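Local atomic coordinates of putative NAD(P)H nitroreductase ydfN (Bacillus subtilis, PDB entry 3BEM), a protein that is a putative FMN-dependent, homodimeric nitroreductase that may contribute to the degradation of aromatic compounds. Residues B[98-110]-B[120-132]. The protein carries 3 engineered substitutions. Residues are numbered along the deposited sequence; the frame is centred on the assembly and turned at random.
Sequences AYQQAADIYEGLK and YDHMVQDTVSFYE
Helices 102-110 and 120-132 run nearly antiparallel, at 149° with their axes 9.3 Å apart at closest approach, and A103 lies across from V124. Tyrosines pack at both ends. Y120 is a knob among A103, Y106, E107 and K110. With CG anti to the backbone N (chi1 160°), its ring reaches the other helix, where its OH bonds A103 O at 2.5 Å. This oxygen lies at the ring edge, and the hydroxyl is tilted from the carbonyl plane. K110 CD comes obliquely to the same ring, 3.5 Å from Y120 CD2. Y106 is the reciprocal knob, set among Y120, M123, V124 and T127. Selenomethionine M123 lays its SE over one ring face, 4.0 Å from the Y106 centroid, a Met-aromatic contact. T127 OG1 meets Y106 OH at 2.9 Å, and this hydroxyl also bonds F54 O. V124 packs on A102 and A103 in the middle. At the far end, V128 CG1 touches the Y99 ring edge, and Y99 and Y131 slide past each other, each CB over the other's ring. Y99 OH bonds E132 OE2 weakly; K139 forms a salt bridge with E132 OE1 and a hydrogen bond with Y99 OH. This antiparallel hairpin of helices follows strand 88-95 and leads into helix 136-161. The side chain of Y131 is about 7 Å from a bound FMN, and the second subunit packs on I105 and F130.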
loop_
_atom_site.group_PDB
_atom_site.type_symbol
_atom_site.label_atom_id
_atom_site.label_comp_id
_atom_site.label_asym_id
_atom_site.label_seq_id
_atom_site.Cartn_x
_atom_site.Cartn_y
_atom_site.Cartn_z
ATOM N N ALA B 98 -13.777 9.529 5.259
ATOM C CA ALA B 98 -13.340 8.720 6.433
ATOM C C ALA B 98 -13.241 9.558 7.703
ATOM O O ALA B 98 -13.551 9.099 8.788
ATOM C CB ALA B 98 -11.975 8.043 6.162
ATOM N N TYR B 99 -12.825 10.805 7.563
ATOM C CA TYR B 99 -12.563 11.618 8.715
ATOM C C TYR B 99 -13.807 11.888 9.547
ATOM O O TYR B 99 -13.707 12.181 10.732
ATOM C CB TYR B 99 -11.942 12.930 8.275
ATOM C CG TYR B 99 -12.876 13.818 7.496
ATOM C CD1 TYR B 99 -13.031 13.659 6.118
ATOM C CD2 TYR B 99 -13.632 14.796 8.126
ATOM C CE1 TYR B 99 -13.887 14.462 5.405
ATOM C CE2 TYR B 99 -14.504 15.594 7.407
ATOM C CZ TYR B 99 -14.604 15.420 6.043
ATOM O OH TYR B 99 -15.474 16.205 5.339
ATOM N N GLN B 100 -14.978 11.805 8.913
ATOM C CA GLN B 100 -16.264 11.961 9.637
ATOM C C GLN B 100 -16.499 10.930 10.709
ATOM O O GLN B 100 -17.360 11.126 11.566
ATOM C CB GLN B 100 -17.460 11.957 8.675
ATOM C CG GLN B 100 -17.492 13.209 7.823
ATOM C CD GLN B 100 -18.461 13.161 6.628
ATOM O OE1 GLN B 100 -18.573 14.138 5.893
ATOM N NE2 GLN B 100 -19.148 12.038 6.429
ATOM N N GLN B 101 -15.774 9.815 10.690
ATOM C CA GLN B 101 -15.940 8.820 11.753
ATOM C C GLN B 101 -14.933 8.983 12.885
ATOM O O GLN B 101 -14.829 8.126 13.732
ATOM C CB GLN B 101 -15.830 7.413 11.216
ATOM C CG GLN B 101 -16.742 7.076 10.058
ATOM C CD GLN B 101 -16.612 5.619 9.644
ATOM O OE1 GLN B 101 -16.290 4.748 10.465
ATOM N NE2 GLN B 101 -16.870 5.341 8.368
ATOM N N ALA B 102 -14.156 10.056 12.884
ATOM C CA ALA B 102 -13.217 10.293 13.995
ATOM C C ALA B 102 -13.933 10.265 15.367
ATOM O O ALA B 102 -13.495 9.593 16.285
ATOM C CB ALA B 102 -12.465 11.627 13.806
ATOM N N ALA B 103 -15.038 10.977 15.484
ATOM C CA ALA B 103 -15.764 11.048 16.765
ATOM C C ALA B 103 -16.136 9.651 17.249
ATOM O O ALA B 103 -15.977 9.354 18.425
ATOM C CB ALA B 103 -16.981 11.906 16.630
ATOM N N ASP B 104 -16.644 8.790 16.365
ATOM C CA ASP B 104 -16.972 7.425 16.758
ATOM C C ASP B 104 -15.761 6.572 17.039
ATOM O O ASP B 104 -15.742 5.823 18.013
ATOM C CB ASP B 104 -17.814 6.737 15.678
ATOM C CG ASP B 104 -19.218 7.337 15.546
ATOM O OD1 ASP B 104 -19.880 7.627 16.583
ATOM O OD2 ASP B 104 -19.657 7.522 14.383
ATOM N N ILE B 105 -14.739 6.657 16.183
ATOM C CA ILE B 105 -13.547 5.829 16.370
ATOM C C ILE B 105 -12.820 6.118 17.691
ATOM O O ILE B 105 -12.376 5.173 18.370
ATOM C CB ILE B 105 -12.611 5.954 15.160
ATOM C CG1 ILE B 105 -13.317 5.353 13.937
ATOM C CG2 ILE B 105 -11.223 5.286 15.474
ATOM C CD1 ILE B 105 -12.543 5.475 12.617
ATOM N N TYR B 106 -12.770 7.384 18.093
ATOM C CA TYR B 106 -11.991 7.818 19.242
ATOM C C TYR B 106 -12.799 7.751 20.560
ATOM O O TYR B 106 -12.257 7.925 21.626
ATOM C CB TYR B 106 -11.459 9.236 19.082
ATOM C CG TYR B 106 -10.601 9.471 17.864
ATOM C CD1 TYR B 106 -9.973 8.401 17.207
ATOM C CD2 TYR B 106 -10.377 10.743 17.391
ATOM C CE1 TYR B 106 -9.206 8.616 16.057
ATOM C CE2 TYR B 106 -9.641 10.961 16.287
ATOM C CZ TYR B 106 -9.039 9.895 15.615
ATOM O OH TYR B 106 -8.268 10.165 14.488
ATOM N N GLU B 107 -14.075 7.453 20.462
ATOM C CA GLU B 107 -14.973 7.548 21.623
ATOM C C GLU B 107 -14.588 6.602 22.756
ATOM O O GLU B 107 -14.694 6.957 23.923
ATOM C CB GLU B 107 -16.398 7.305 21.184
ATOM C CG GLU B 107 -17.382 7.890 22.157
ATOM C CD GLU B 107 -18.775 8.087 21.583
ATOM O OE1 GLU B 107 -19.044 7.628 20.456
ATOM O OE2 GLU B 107 -19.607 8.714 22.290
ATOM N N GLY B 108 -14.116 5.397 22.440
ATOM C CA GLY B 108 -13.723 4.465 23.515
ATOM C C GLY B 108 -12.610 4.992 24.420
ATOM O O GLY B 108 -12.531 4.638 25.594
ATOM N N LEU B 109 -11.733 5.822 23.863
ATOM C CA LEU B 109 -10.694 6.528 24.647
ATOM C C LEU B 109 -11.337 7.373 25.760
ATOM O O LEU B 109 -10.821 7.424 26.849
ATOM C CB LEU B 109 -9.843 7.422 23.769
ATOM C CG LEU B 109 -9.017 6.610 22.743
ATOM C CD1 LEU B 109 -8.436 7.576 21.761
ATOM C CD2 LEU B 109 -7.954 5.825 23.453
ATOM N N LYS B 110 -12.470 8.013 25.475
ATOM C CA LYS B 110 -13.180 8.773 26.496
ATOM C C LYS B 110 -13.876 7.851 27.494
ATOM O O LYS B 110 -13.777 8.040 28.741
ATOM C CB LYS B 110 -14.186 9.694 25.802
ATOM C CG LYS B 110 -14.907 10.687 26.677
ATOM C CD LYS B 110 -15.407 11.867 25.832
ATOM C CE LYS B 110 -16.824 11.693 25.312
ATOM N NZ LYS B 110 -17.858 12.000 26.380
ATOM N N TYR B 120 -10.706 14.586 24.192
ATOM C CA TYR B 120 -11.382 13.833 23.136
ATOM C C TYR B 120 -11.937 14.800 22.105
ATOM O O TYR B 120 -11.744 14.625 20.921
ATOM C CB TYR B 120 -12.476 12.935 23.734
ATOM C CG TYR B 120 -13.527 12.475 22.753
ATOM C CD1 TYR B 120 -13.325 11.367 21.947
ATOM C CD2 TYR B 120 -14.730 13.166 22.626
ATOM C CE1 TYR B 120 -14.306 10.968 21.054
ATOM C CE2 TYR B 120 -15.708 12.754 21.744
ATOM C CZ TYR B 120 -15.476 11.658 20.944
ATOM O OH TYR B 120 -16.457 11.254 20.049
ATOM N N ASP B 121 -12.629 15.850 22.527
ATOM C CA ASP B 121 -13.129 16.824 21.554
ATOM C C ASP B 121 -12.014 17.445 20.731
ATOM O O ASP B 121 -12.183 17.665 19.521
ATOM C CB ASP B 121 -13.926 17.940 22.244
ATOM C CG ASP B 121 -15.265 17.458 22.766
ATOM O OD1 ASP B 121 -15.723 16.369 22.377
ATOM O OD2 ASP B 121 -15.878 18.180 23.582
ATOM N N HIS B 122 -10.877 17.715 21.383
ATOM C CA HIS B 122 -9.722 18.309 20.729
ATOM C C HIS B 122 -9.148 17.336 19.681
ATOM O O HIS B 122 -8.789 17.735 18.559
ATOM C CB HIS B 122 -8.636 18.638 21.760
ATOM C CG HIS B 122 -7.396 19.205 21.153
ATOM N ND1 HIS B 122 -7.327 20.504 20.693
ATOM C CD2 HIS B 122 -6.187 18.647 20.898
ATOM C CE1 HIS B 122 -6.126 20.724 20.192
ATOM N NE2 HIS B 122 -5.420 19.609 20.285
HETATM N N MSE B 123 -9.052 16.071 20.074
HETATM C CA MSE B 123 -8.482 15.055 19.172
HETATM C C MSE B 123 -9.342 14.880 17.917
HETATM O O MSE B 123 -8.811 14.786 16.799
HETATM C CB MSE B 123 -8.325 13.744 19.874
HETATM C CG MSE B 123 -7.783 12.658 18.993
HETATM SE SE MSE B 123 -7.726 10.938 19.896
HETATM C CE MSE B 123 -6.300 11.391 21.192
ATOM N N VAL B 124 -10.649 14.780 18.105
ATOM C CA VAL B 124 -11.597 14.709 16.980
ATOM C C VAL B 124 -11.436 15.961 16.104
ATOM O O VAL B 124 -11.255 15.887 14.870
ATOM C CB VAL B 124 -13.045 14.565 17.490
ATOM C CG1 VAL B 124 -14.028 14.659 16.351
ATOM C CG2 VAL B 124 -13.263 13.296 18.338
ATOM N N GLN B 125 -11.405 17.135 16.745
ATOM C CA GLN B 125 -11.222 18.390 15.998
ATOM C C GLN B 125 -9.915 18.485 15.215
ATOM O O GLN B 125 -9.941 18.944 14.071
ATOM C CB GLN B 125 -11.402 19.627 16.931
ATOM C CG GLN B 125 -12.868 19.846 17.280
ATOM C CD GLN B 125 -13.114 20.994 18.289
ATOM O OE1 GLN B 125 -12.197 21.417 19.024
ATOM N NE2 GLN B 125 -14.366 21.497 18.318
ATOM N N ASP B 126 -8.796 18.021 15.782
ATOM C CA ASP B 126 -7.512 17.949 15.077
ATOM C C ASP B 126 -7.639 17.107 13.796
ATOM O O ASP B 126 -7.213 17.544 12.720
ATOM C CB ASP B 126 -6.409 17.329 15.957
ATOM C CG ASP B 126 -5.744 18.342 16.935
ATOM O OD1 ASP B 126 -5.999 19.568 16.855
ATOM O OD2 ASP B 126 -4.939 17.876 17.788
ATOM N N THR B 127 -8.229 15.913 13.906
ATOM C CA THR B 127 -8.337 15.001 12.770
ATOM C C THR B 127 -9.262 15.554 11.694
ATOM O O THR B 127 -8.916 15.626 10.535
ATOM C CB THR B 127 -8.821 13.589 13.206
ATOM O OG1 THR B 127 -7.848 13.008 14.086
ATOM C CG2 THR B 127 -8.997 12.667 11.988
ATOM N N VAL B 128 -10.439 15.995 12.099
ATOM C CA VAL B 128 -11.395 16.575 11.153
ATOM C C VAL B 128 -10.820 17.800 10.439
ATOM O O VAL B 128 -10.881 17.907 9.207
ATOM C CB VAL B 128 -12.724 16.861 11.869
ATOM C CG1 VAL B 128 -13.722 17.566 10.965
ATOM C CG2 VAL B 128 -13.277 15.531 12.380
ATOM N N SER B 129 -10.228 18.714 11.203
ATOM C CA SER B 129 -9.686 19.890 10.591
ATOM C C SER B 129 -8.467 19.611 9.710
ATOM O O SER B 129 -8.289 20.297 8.741
ATOM C CB SER B 129 -9.385 20.983 11.632
ATOM O OG SER B 129 -8.267 20.641 12.410
ATOM N N PHE B 130 -7.656 18.612 10.043
ATOM C CA PHE B 130 -6.554 18.207 9.160
ATOM C C PHE B 130 -7.083 17.924 7.734
ATOM O O PHE B 130 -6.547 18.425 6.751
ATOM C CB PHE B 130 -5.831 16.973 9.699
ATOM C CG PHE B 130 -4.516 16.705 9.034
ATOM C CD1 PHE B 130 -4.441 15.920 7.901
ATOM C CD2 PHE B 130 -3.343 17.240 9.544
ATOM C CE1 PHE B 130 -3.242 15.652 7.282
ATOM C CE2 PHE B 130 -2.131 16.985 8.928
ATOM C CZ PHE B 130 -2.082 16.204 7.779
ATOM N N TYR B 131 -8.155 17.152 7.626
ATOM C CA TYR B 131 -8.764 16.850 6.358
ATOM C C TYR B 131 -9.497 18.037 5.731
ATOM O O TYR B 131 -9.237 18.404 4.602
ATOM C CB TYR B 131 -9.731 15.658 6.468
ATOM C CG TYR B 131 -8.998 14.322 6.516
ATOM C CD1 TYR B 131 -8.274 13.933 7.651
ATOM C CD2 TYR B 131 -8.959 13.496 5.394
ATOM C CE1 TYR B 131 -7.605 12.717 7.691
ATOM C CE2 TYR B 131 -8.289 12.246 5.432
ATOM C CZ TYR B 131 -7.593 11.887 6.571
ATOM O OH TYR B 131 -6.897 10.699 6.562
ATOM N N GLU B 132 -10.387 18.651 6.484
ATOM C CA GLU B 132 -11.150 19.781 5.933
ATOM C C GLU B 132 -10.252 20.948 5.514
ATOM O O GLU B 132 -10.521 21.578 4.495
ATOM C CB GLU B 132 -12.216 20.270 6.923
ATOM C CG GLU B 132 -13.295 19.264 7.300
ATOM C CD GLU B 132 -14.413 19.104 6.266
ATOM O OE1 GLU B 132 -14.194 19.363 5.037
ATOM O OE2 GLU B 132 -15.526 18.700 6.709
#